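Local coordinates for DNA ligase (Aquifex aeolicus, PDB 3QWU), which probably joins nucleic acid ends in an ATP-dependent reaction, and holds adenosine and a calcium ion in the structure, at residues D82-R87 with P136-I141; Y140-P145 with I240-K245; P145-V148 with L154-F157; I104-T109 with A316-E321. One frame throughout, in Å; residues are numbered along the deposited sequence.

In the fold
Strand 84-91, the loop after strand 127-134 and strand 153-161 supply most of the four contacts, and strands 84-91 and 153-161 belong to one antiparallel sheet. Contact 1 lies centrally, its centre about 11 Å from that of contact 2 and about 10 Å from that of contact 3. It shares the calcium ion with the former and adenosine with the latter. The loop passes along the chain from contact 1 through contact 2 to contact 3. Contacts 2 and 3 are nested inside the long loop closed by contact 4, where helix 106-115 meets helix 313-325. Contacts 2 and 4 thus tie the C-terminal part of the chain to the nucleotide-binding part.

Contact 1: residues D82-R87 with P136-I141; sequences DGYNTR and PENPYI. With CA (calcium ion), chain D; ADN (adenosine), chain C.
Y140 lowers one edge of its ring onto a face of Y84, and this pair is the compact part of the contact. The evidence is twofold. All six ring carbons of Y84 lie within 3.9 Å of Y140 CD2, which stands over the centre of the ring, and the centroids of the two rings are 4.7 Å apart with planes at 55°, an edge-to-face pair. Y84 comes under its partner because its CG lies between the backbone N and the carbonyl carbon (chi1 67°); its hydroxyl is taken up by T108. N138 steadies the Y140 side. Its OD1 accepts the N-H of Y140 at 2.8 Å, closing an Asx turn, with a weaker bond from I141 N, and the same OD1 stands 4.0 Å from Y84 CD2.

Toward G83 and D82 the packing thins to a single graze, I141 CG1 at 4.1 Å from G83 O, among residues that are partly exposed. There D82 turns to the ion instead: OD2 binds calcium at 2.6 Å, while OD1 accepts a bond from a calcium-bound water. Farther along the strand, N85 ND2 donates to the adenosine O2' at 3.0 Å. K80, V81, D82 and G83 together match motif I (KxDG) of the covalent nucleotidyltransferases, here between a nucleoside and a metal.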
# COMPACT_ATOMS: atom_id res chain seq x y z
N ASP A 82 11.70 -0.73 -20.98
CA ASP A 82 11.11 -1.51 -19.92
C ASP A 82 11.41 -3.00 -20.14
O ASP A 82 10.73 -3.69 -20.88
CB ASP A 82 9.62 -1.26 -19.87
CG ASP A 82 8.95 -1.92 -18.66
OD1 ASP A 82 9.63 -2.25 -17.66
OD2 ASP A 82 7.72 -2.10 -18.70
N GLY A 83 12.46 -3.46 -19.48
CA GLY A 83 12.86 -4.86 -19.53
C GLY A 83 13.57 -5.13 -18.22
O GLY A 83 13.14 -4.65 -17.18
N TYR A 84 14.69 -5.85 -18.25
CA TYR A 84 15.51 -6.01 -17.07
C TYR A 84 16.97 -5.66 -17.36
O TYR A 84 17.46 -5.72 -18.45
CB TYR A 84 15.35 -7.42 -16.48
CG TYR A 84 15.91 -8.54 -17.38
CD1 TYR A 84 17.17 -9.08 -17.14
CD2 TYR A 84 15.17 -9.06 -18.46
CE1 TYR A 84 17.69 -10.11 -17.94
CE2 TYR A 84 15.69 -10.09 -19.28
CZ TYR A 84 16.95 -10.61 -19.00
OH TYR A 84 17.49 -11.59 -19.76
N ASN A 85 17.64 -5.24 -16.31
CA ASN A 85 18.98 -4.74 -16.35
C ASN A 85 19.97 -5.88 -16.45
O ASN A 85 19.84 -6.93 -15.77
CB ASN A 85 19.21 -4.00 -15.04
CG ASN A 85 20.55 -3.41 -14.94
OD1 ASN A 85 21.54 -4.11 -14.68
ND2 ASN A 85 20.61 -2.10 -15.07
N THR A 86 20.98 -5.69 -17.30
CA THR A 86 22.03 -6.65 -17.38
C THR A 86 23.39 -6.01 -17.48
O THR A 86 23.54 -4.91 -18.05
CB THR A 86 21.84 -7.62 -18.55
OG1 THR A 86 22.54 -8.83 -18.22
CG2 THR A 86 22.39 -7.04 -19.84
N ARG A 87 24.36 -6.71 -16.91
CA ARG A 87 25.75 -6.27 -16.90
C ARG A 87 26.57 -7.42 -17.50
O ARG A 87 26.49 -8.55 -17.04
CB ARG A 87 26.17 -5.97 -15.47
CG ARG A 87 25.87 -4.52 -15.01
CD ARG A 87 26.17 -4.40 -13.51
NE ARG A 87 25.33 -5.37 -12.81
CZ ARG A 87 25.62 -5.93 -11.65
NH1 ARG A 87 26.73 -5.59 -11.00
NH2 ARG A 87 24.80 -6.81 -11.11
N PRO A 136 8.72 -10.04 -25.27
CA PRO A 136 7.60 -10.72 -24.66
C PRO A 136 7.97 -12.12 -24.17
O PRO A 136 7.27 -12.68 -23.34
CB PRO A 136 6.60 -10.83 -25.80
CG PRO A 136 7.48 -10.91 -27.04
CD PRO A 136 8.65 -10.03 -26.74
N GLU A 137 9.06 -12.68 -24.67
CA GLU A 137 9.44 -14.00 -24.23
C GLU A 137 10.71 -14.00 -23.35
O GLU A 137 11.70 -14.63 -23.69
CB GLU A 137 9.60 -14.89 -25.45
CG GLU A 137 8.36 -14.94 -26.29
CD GLU A 137 8.57 -15.66 -27.60
OE1 GLU A 137 9.59 -16.37 -27.79
OE2 GLU A 137 7.70 -15.51 -28.47
N ASN A 138 10.64 -13.31 -22.22
CA ASN A 138 11.67 -13.33 -21.22
C ASN A 138 11.11 -13.84 -19.90
O ASN A 138 9.92 -13.88 -19.73
CB ASN A 138 12.33 -11.95 -21.06
CG ASN A 138 11.56 -11.03 -20.14
OD1 ASN A 138 11.74 -11.05 -18.92
ND2 ASN A 138 10.72 -10.19 -20.72
N PRO A 139 11.97 -14.27 -18.96
CA PRO A 139 11.43 -14.95 -17.80
C PRO A 139 11.28 -14.07 -16.61
O PRO A 139 10.86 -14.54 -15.60
CB PRO A 139 12.50 -16.02 -17.51
CG PRO A 139 13.79 -15.45 -18.15
CD PRO A 139 13.44 -14.23 -18.93
N TYR A 140 11.58 -12.79 -16.73
CA TYR A 140 11.51 -11.91 -15.57
C TYR A 140 10.29 -10.95 -15.52
O TYR A 140 9.86 -10.57 -14.45
CB TYR A 140 12.78 -11.08 -15.52
CG TYR A 140 14.00 -11.89 -15.22
CD1 TYR A 140 14.16 -12.46 -14.00
CD2 TYR A 140 14.98 -12.10 -16.19
CE1 TYR A 140 15.29 -13.18 -13.71
CE2 TYR A 140 16.09 -12.83 -15.93
CZ TYR A 140 16.26 -13.38 -14.67
OH TYR A 140 17.37 -14.11 -14.37
N ILE A 141 9.76 -10.59 -16.67
CA ILE A 141 8.87 -9.46 -16.84
C ILE A 141 7.84 -9.88 -17.89
O ILE A 141 8.19 -10.29 -19.00
CB ILE A 141 9.72 -8.24 -17.33
CG1 ILE A 141 10.68 -7.79 -16.22
CG2 ILE A 141 8.87 -7.06 -17.78
CD1 ILE A 141 9.99 -7.34 -14.94
CA CA D . 6.01 -0.87 -17.19
O5' ADN C . 16.89 2.19 -12.48
C5' ADN C . 16.53 2.45 -13.84
C4' ADN C . 16.56 1.16 -14.64
O4' ADN C . 16.01 1.34 -15.98
C3' ADN C . 17.99 0.68 -14.83
O3' ADN C . 18.49 -0.18 -13.81
C2' ADN C . 17.97 -0.00 -16.20
O2' ADN C . 17.90 -1.41 -16.06
C1' ADN C . 16.72 0.51 -16.92
N9 ADN C . 17.00 1.32 -18.11
C8 ADN C . 16.29 1.24 -19.26
N7 ADN C . 16.75 2.10 -20.20
C5 ADN C . 17.77 2.76 -19.61
C6 ADN C . 18.67 3.84 -20.04
N6 ADN C . 18.52 4.32 -21.31
N1 ADN C . 19.64 4.26 -19.17
C2 ADN C . 19.73 3.74 -17.91
N3 ADN C . 18.90 2.77 -17.45
C4 ADN C . 17.95 2.25 -18.25
O HOH W 1 7.57 -1.97 -15.81
O HOH W 2 7.01 0.60 -15.82

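Contact 2: residues Y140-P145 with I240-K245; sequences YIEESP and IKTNAK. With CA (calcium ion), chain D.
T242 and E143 are brought together by their first torsions. In T242, OG1 is placed between the backbone N and the carbonyl carbon (chi1 59°), which turns CG2 to the side of the backbone N; in E143, CG lies opposite the carbonyl carbon (chi1 -72°) and the chain then runs out extended. The contact belongs to a carboxylate calcium site, set where the last turn of helix 233-242 faces the loop that follows strand 127-134. The two side chains cross at about a right angle, and the methyl group T242 CG2 rests against the methylene E143 CG at 3.8 Å. No hydrogen bond spans the segments: T242 OG1 is bonded to M238 O, one turn back in its own helix.

An alanine at T242 would lack both the methyl and the hydroxyl, so the E143 methylene would probably lose its support and M238 O the side-chain partner it has here.

E142 reaches across T242 at a slant, with OE1 3.9 Å from T242 CB, but it is modelled in two conformers and this approach is correspondingly less certain. In the conformer described, K304 links the two segments, pairing with E142 OE1 in a salt bridge and donating to T242 O. D82 and D239 supply the other protein oxygens around the metal, and two waters bind it as well. The concentration of negative carboxylates is probably offset by the ion, which E143 grips through one oxygen: OE1 lies 2.5 Å from calcium, OE2 3.3 Å.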
# COMPACT_ATOMS: atom_id res chain seq x y z
N TYR A 140 11.58 -12.79 -16.73
CA TYR A 140 11.51 -11.91 -15.57
C TYR A 140 10.29 -10.95 -15.52
O TYR A 140 9.86 -10.57 -14.45
CB TYR A 140 12.78 -11.08 -15.52
CG TYR A 140 14.00 -11.89 -15.22
CD1 TYR A 140 14.16 -12.46 -14.00
CD2 TYR A 140 14.98 -12.10 -16.19
CE1 TYR A 140 15.29 -13.18 -13.71
CE2 TYR A 140 16.09 -12.83 -15.93
CZ TYR A 140 16.26 -13.38 -14.67
OH TYR A 140 17.37 -14.11 -14.37
N ILE A 141 9.76 -10.59 -16.67
CA ILE A 141 8.87 -9.46 -16.84
C ILE A 141 7.84 -9.88 -17.89
O ILE A 141 8.19 -10.29 -19.00
CB ILE A 141 9.72 -8.24 -17.33
CG1 ILE A 141 10.68 -7.79 -16.22
CG2 ILE A 141 8.87 -7.06 -17.78
CD1 ILE A 141 9.99 -7.34 -14.94
N GLU A 142 6.57 -9.86 -17.50
CA GLU A 142 5.45 -10.16 -18.37
C GLU A 142 5.38 -9.16 -19.51
O GLU A 142 5.18 -9.50 -20.67
CB GLU A 142 4.22 -10.05 -17.48
CG GLU A 142 2.88 -10.17 -18.14
CD GLU A 142 1.78 -9.67 -17.21
OE1 GLU A 142 2.09 -9.53 -15.98
OE2 GLU A 142 0.65 -9.41 -17.70
N GLU A 143 5.54 -7.88 -19.15
CA GLU A 143 5.44 -6.75 -20.11
C GLU A 143 6.56 -6.73 -21.15
O GLU A 143 7.68 -7.18 -20.89
CB GLU A 143 5.49 -5.36 -19.39
CG GLU A 143 4.23 -4.95 -18.57
CD GLU A 143 4.32 -3.49 -18.02
OE1 GLU A 143 5.10 -3.24 -17.07
OE2 GLU A 143 3.58 -2.60 -18.55
N SER A 144 6.25 -6.16 -22.30
CA SER A 144 7.18 -5.98 -23.40
C SER A 144 7.08 -4.55 -23.90
O SER A 144 6.02 -3.97 -23.85
CB SER A 144 6.77 -6.89 -24.57
OG SER A 144 7.79 -7.01 -25.53
N PRO A 145 8.20 -3.97 -24.41
CA PRO A 145 8.10 -2.81 -25.26
C PRO A 145 7.37 -3.21 -26.52
O PRO A 145 7.53 -4.33 -26.97
CB PRO A 145 9.54 -2.47 -25.60
CG PRO A 145 10.36 -3.21 -24.67
CD PRO A 145 9.58 -4.38 -24.19
N ILE A 240 0.65 -0.58 -12.39
CA ILE A 240 -0.31 -0.87 -11.35
C ILE A 240 -1.10 -2.09 -11.78
O ILE A 240 -1.19 -3.06 -11.06
CB ILE A 240 -1.19 0.33 -11.01
CG1 ILE A 240 -0.33 1.46 -10.51
CG2 ILE A 240 -2.18 -0.06 -9.96
CD1 ILE A 240 -1.08 2.71 -10.16
N LYS A 241 -1.57 -2.07 -13.02
CA LYS A 241 -2.38 -3.18 -13.56
C LYS A 241 -1.69 -4.52 -13.62
O LYS A 241 -2.27 -5.54 -13.21
CB LYS A 241 -2.88 -2.84 -14.96
CG LYS A 241 -3.46 -4.01 -15.78
CD LYS A 241 -4.96 -3.93 -16.01
CE LYS A 241 -5.49 -5.08 -16.89
NZ LYS A 241 -6.44 -4.54 -17.98
N THR A 242 -0.48 -4.56 -14.16
CA THR A 242 0.18 -5.84 -14.32
C THR A 242 0.69 -6.34 -13.01
O THR A 242 1.09 -7.46 -12.94
CB THR A 242 1.35 -5.78 -15.30
OG1 THR A 242 2.25 -4.84 -14.80
CG2 THR A 242 0.89 -5.34 -16.72
N ASN A 243 0.70 -5.53 -11.96
CA ASN A 243 1.12 -6.01 -10.65
C ASN A 243 -0.01 -6.43 -9.71
O ASN A 243 0.20 -6.61 -8.51
CB ASN A 243 1.94 -4.93 -9.97
CG ASN A 243 3.38 -5.18 -10.15
OD1 ASN A 243 4.04 -5.75 -9.24
ND2 ASN A 243 3.91 -4.85 -11.35
N ALA A 244 -1.23 -6.52 -10.24
CA ALA A 244 -2.38 -6.92 -9.43
C ALA A 244 -2.14 -8.25 -8.70
O ALA A 244 -2.38 -8.35 -7.53
CB ALA A 244 -3.64 -7.01 -10.27
N LYS A 245 -1.69 -9.28 -9.43
CA LYS A 245 -1.55 -10.64 -8.87
C LYS A 245 -0.51 -10.68 -7.76
O LYS A 245 -0.47 -11.60 -6.93
CB LYS A 245 -1.23 -11.62 -9.99
CG LYS A 245 -2.42 -11.84 -10.90
CD LYS A 245 -2.09 -12.61 -12.16
CE LYS A 245 -3.31 -12.96 -13.01
NZ LYS A 245 -2.93 -13.89 -14.11
CA CA D . 6.01 -0.87 -17.19
O HOH W 2 7.01 0.60 -15.82
O HOH W 1 7.57 -1.97 -15.81

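Contact 3: residues P145-V148 with L154-F157; sequences PPYV and LFVF. With ADN (adenosine), chain C.
Beside the adenosine pocket, a type I turn from P145 to V148 presents Y147 to F155 of strand 153-161. The rings are almost perpendicular, with planes at 89° and centroids 5.9 Å apart. This is an offset edge-to-face pair, in which Y147 points its edge toward the face of F155. The overlap is slight: the nearest atoms are Y147 CE2 and F155 CZ, 3.9 Å apart, with CZ near the plane of the Y147 ring. V148 adds a looser touch, its CG2 standing 4.4 Å from F155 CE2 at the edge of that ring. P145 CB lies over one face of Y147, close to the rim, and Y147 OH is hydrogen-bonded to E79, a residue that also binds adenosine through its backbone oxygen.

Two residues along the strand, F157 makes the ligand contact. Its CG is placed between the backbone N and the carbonyl carbon (chi1 59°), which lays one ring face against the base: F157 CD1 is 3.4 Å from adenine C2, and adenine N3 stands above the ring centre. Y54 meets the F157 ring at a steep angle. An alanine in place of F157 would remove this face, and the adenine would probably be freer to tilt in its pocket. An aromatic ring laid against the base in this way fits the adenylate pocket of ATP-dependent ligases and related covalent nucleotidyltransferases.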
# COMPACT_ATOMS: atom_id res chain seq x y z
N PRO A 145 8.20 -3.97 -24.41
CA PRO A 145 8.10 -2.81 -25.26
C PRO A 145 7.37 -3.21 -26.52
O PRO A 145 7.53 -4.33 -26.97
CB PRO A 145 9.54 -2.47 -25.60
CG PRO A 145 10.36 -3.21 -24.67
CD PRO A 145 9.58 -4.38 -24.19
N PRO A 146 6.60 -2.29 -27.13
CA PRO A 146 5.83 -2.70 -28.31
C PRO A 146 6.67 -3.09 -29.52
O PRO A 146 6.20 -3.87 -30.32
CB PRO A 146 4.94 -1.50 -28.59
CG PRO A 146 5.57 -0.35 -27.85
CD PRO A 146 6.17 -0.97 -26.65
N TYR A 147 7.90 -2.57 -29.63
CA TYR A 147 8.72 -2.80 -30.83
C TYR A 147 9.54 -4.11 -30.80
O TYR A 147 10.37 -4.35 -31.67
CB TYR A 147 9.67 -1.60 -31.04
CG TYR A 147 10.36 -1.11 -29.75
CD1 TYR A 147 9.81 -0.06 -29.01
CD2 TYR A 147 11.50 -1.73 -29.27
CE1 TYR A 147 10.38 0.37 -27.85
CE2 TYR A 147 12.09 -1.30 -28.10
CZ TYR A 147 11.52 -0.24 -27.38
OH TYR A 147 12.09 0.21 -26.20
N VAL A 148 9.38 -4.92 -29.76
CA VAL A 148 10.00 -6.23 -29.74
C VAL A 148 8.80 -7.11 -29.81
O VAL A 148 8.04 -7.20 -28.84
CB VAL A 148 10.81 -6.58 -28.44
CG1 VAL A 148 11.65 -7.80 -28.70
CG2 VAL A 148 11.65 -5.47 -28.01
N LEU A 154 18.33 -6.75 -26.95
CA LEU A 154 19.17 -6.17 -25.97
C LEU A 154 19.50 -4.76 -26.44
O LEU A 154 19.68 -4.54 -27.60
CB LEU A 154 20.38 -7.05 -25.80
CG LEU A 154 21.52 -6.56 -24.96
CD1 LEU A 154 22.27 -7.76 -24.43
CD2 LEU A 154 22.36 -5.67 -25.84
N PHE A 155 19.51 -3.82 -25.52
CA PHE A 155 19.78 -2.45 -25.81
C PHE A 155 20.77 -1.87 -24.83
O PHE A 155 20.43 -1.66 -23.67
CB PHE A 155 18.46 -1.69 -25.75
CG PHE A 155 17.42 -2.16 -26.77
CD1 PHE A 155 17.44 -1.70 -28.06
CD2 PHE A 155 16.44 -3.05 -26.42
CE1 PHE A 155 16.46 -2.15 -29.02
CE2 PHE A 155 15.48 -3.47 -27.37
CZ PHE A 155 15.54 -3.04 -28.67
N VAL A 156 22.01 -1.63 -25.28
CA VAL A 156 23.03 -0.97 -24.50
C VAL A 156 22.63 0.50 -24.15
O VAL A 156 22.11 1.23 -24.99
CB VAL A 156 24.40 -0.93 -25.29
CG1 VAL A 156 25.49 -0.19 -24.46
CG2 VAL A 156 24.86 -2.31 -25.69
N PHE A 157 22.82 0.87 -22.88
CA PHE A 157 22.63 2.24 -22.40
C PHE A 157 23.81 2.75 -21.58
O PHE A 157 23.87 3.96 -21.24
CB PHE A 157 21.33 2.34 -21.58
CG PHE A 157 21.27 1.44 -20.37
CD1 PHE A 157 22.03 1.68 -19.26
CD2 PHE A 157 20.46 0.32 -20.36
CE1 PHE A 157 21.96 0.77 -18.16
CE2 PHE A 157 20.43 -0.55 -19.27
CZ PHE A 157 21.18 -0.33 -18.20
O5' ADN C . 16.89 2.19 -12.48
C5' ADN C . 16.53 2.45 -13.84
C4' ADN C . 16.56 1.16 -14.64
O4' ADN C . 16.01 1.34 -15.98
C3' ADN C . 17.99 0.68 -14.83
O3' ADN C . 18.49 -0.18 -13.81
C2' ADN C . 17.97 -0.00 -16.20
O2' ADN C . 17.90 -1.41 -16.06
C1' ADN C . 16.72 0.51 -16.92
N9 ADN C . 17.00 1.32 -18.11
C8 ADN C . 16.29 1.24 -19.26
N7 ADN C . 16.75 2.10 -20.20
C5 ADN C . 17.77 2.76 -19.61
C6 ADN C . 18.67 3.84 -20.04
N6 ADN C . 18.52 4.32 -21.31
N1 ADN C . 19.64 4.26 -19.17
C2 ADN C . 19.73 3.74 -17.91
N3 ADN C . 18.90 2.77 -17.45
C4 ADN C . 17.95 2.25 -18.25

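Contact 4: residues I104-T109 with A316-E321; sequences ICPFTT and AIALLE
P106 is the bump of this helix-to-helix contact, and the shallow surface of helix 313-325 at A318 and L319 receives it. The pyrrolidine ring rests on the peptide between these two residues: P106 CG lies 3.9 Å from A318 C and 3.8 Å from L319 N. A318 is small, so its methyl forms a low rim beside the proline, with A318 CB 3.9 Å from P106 CB. L319 borders the ring less tightly, its CB standing 4.4 Å from P106 CG. The flat fit lets the chains come close, the alpha carbons of P106 and L319 being 5.5 Å apart.

L319 in turn projects past the proline. Its CD1 reaches F107 CB at 4.4 Å, touching the root of that side chain rather than its ring. With CG nearly opposite the backbone N (chi1 165°), F107 directs its ring away from helix 313-325, toward Y84, V152 and C308 of strand 303-310.

The start of helix 106-115 is fixed from within. C105 is its N-cap, and SG accepts the N-H of T108 at 3.2 Å in a nearly straight bond (168°). T109 approaches C105 O from opposite faces of its plane with OG1, at 2.7 Å, and with its backbone N. These bonds probably help to fix the first turn, and with it the position of P106. Across the interface there is no hydrogen bond, only van der Waals contact of apolar side chains with one another and with the A318-L319 peptide, which implies that shape and burial, not polar pairing, join the helix 106-115 region to the C-terminal part of the chain here.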
# COMPACT_ATOMS: atom_id res chain seq x y z
N ILE A 104 24.56 -14.62 -11.88
CA ILE A 104 24.82 -14.93 -13.28
C ILE A 104 23.54 -15.50 -13.83
O ILE A 104 23.10 -16.57 -13.41
CB ILE A 104 26.00 -15.92 -13.48
CG1 ILE A 104 27.27 -15.32 -12.87
CG2 ILE A 104 26.24 -16.18 -14.97
CD1 ILE A 104 28.45 -16.21 -13.01
N CYS A 105 22.95 -14.76 -14.77
CA CYS A 105 21.65 -15.11 -15.35
C CYS A 105 21.85 -16.20 -16.37
O CYS A 105 22.51 -15.98 -17.39
CB CYS A 105 21.04 -13.92 -16.05
SG CYS A 105 19.42 -14.40 -16.75
N PRO A 106 21.28 -17.38 -16.11
CA PRO A 106 21.45 -18.50 -17.04
C PRO A 106 20.76 -18.25 -18.39
O PRO A 106 21.23 -18.72 -19.42
CB PRO A 106 20.80 -19.68 -16.30
CG PRO A 106 20.54 -19.24 -14.94
CD PRO A 106 20.54 -17.76 -14.89
N PHE A 107 19.66 -17.51 -18.38
CA PHE A 107 18.98 -17.22 -19.63
C PHE A 107 19.76 -16.20 -20.43
O PHE A 107 20.13 -16.48 -21.58
CB PHE A 107 17.56 -16.74 -19.38
CG PHE A 107 16.91 -16.09 -20.57
CD1 PHE A 107 16.37 -16.84 -21.57
CD2 PHE A 107 16.84 -14.72 -20.66
CE1 PHE A 107 15.75 -16.26 -22.63
CE2 PHE A 107 16.25 -14.12 -21.74
CZ PHE A 107 15.69 -14.90 -22.73
N THR A 108 20.02 -15.03 -19.85
CA THR A 108 20.77 -13.95 -20.53
C THR A 108 22.15 -14.44 -20.97
O THR A 108 22.56 -14.18 -22.09
CB THR A 108 20.94 -12.66 -19.66
OG1 THR A 108 19.72 -12.38 -18.98
CG2 THR A 108 21.46 -11.42 -20.52
N THR A 109 22.87 -15.14 -20.11
CA THR A 109 24.19 -15.71 -20.49
C THR A 109 24.10 -16.73 -21.64
O THR A 109 24.95 -16.71 -22.52
CB THR A 109 24.89 -16.41 -19.31
OG1 THR A 109 25.03 -15.49 -18.25
CG2 THR A 109 26.28 -16.95 -19.74
N ALA A 316 18.10 -23.83 -19.09
CA ALA A 316 16.71 -23.64 -18.76
C ALA A 316 16.45 -24.22 -17.42
O ALA A 316 15.74 -23.61 -16.63
CB ALA A 316 15.82 -24.26 -19.78
N ILE A 317 17.04 -25.38 -17.14
CA ILE A 317 16.91 -26.01 -15.82
C ILE A 317 17.54 -25.10 -14.78
O ILE A 317 16.93 -24.85 -13.75
CB ILE A 317 17.53 -27.44 -15.74
CG1 ILE A 317 16.64 -28.45 -16.51
CG2 ILE A 317 17.71 -27.93 -14.26
CD1 ILE A 317 15.37 -28.92 -15.77
N ALA A 318 18.74 -24.58 -15.07
CA ALA A 318 19.42 -23.66 -14.15
C ALA A 318 18.57 -22.41 -13.90
O ALA A 318 18.55 -21.87 -12.76
CB ALA A 318 20.79 -23.27 -14.68
N LEU A 319 17.85 -21.94 -14.93
CA LEU A 319 16.98 -20.78 -14.74
C LEU A 319 15.83 -21.08 -13.77
O LEU A 319 15.59 -20.28 -12.88
CB LEU A 319 16.44 -20.21 -16.05
CG LEU A 319 15.41 -19.10 -15.72
CD1 LEU A 319 16.14 -17.78 -15.39
CD2 LEU A 319 14.40 -18.93 -16.80
N LEU A 320 15.10 -22.19 -13.96
CA LEU A 320 14.07 -22.63 -12.99
C LEU A 320 14.60 -22.66 -11.58
O LEU A 320 13.94 -22.18 -10.65
CB LEU A 320 13.53 -24.04 -13.28
CG LEU A 320 12.69 -24.16 -14.56
CD1 LEU A 320 12.36 -25.60 -14.84
CD2 LEU A 320 11.41 -23.33 -14.52
N GLU A 321 15.78 -23.26 -11.41
CA GLU A 321 16.36 -23.39 -10.07
C GLU A 321 16.73 -22.01 -9.51
O GLU A 321 16.51 -21.73 -8.31
CB GLU A 321 17.53 -24.40 -10.07
CG GLU A 321 17.05 -25.87 -10.38
CD GLU A 321 18.15 -26.95 -10.35
OE1 GLU A 321 19.36 -26.63 -10.49
OE2 GLU A 321 17.79 -28.15 -10.22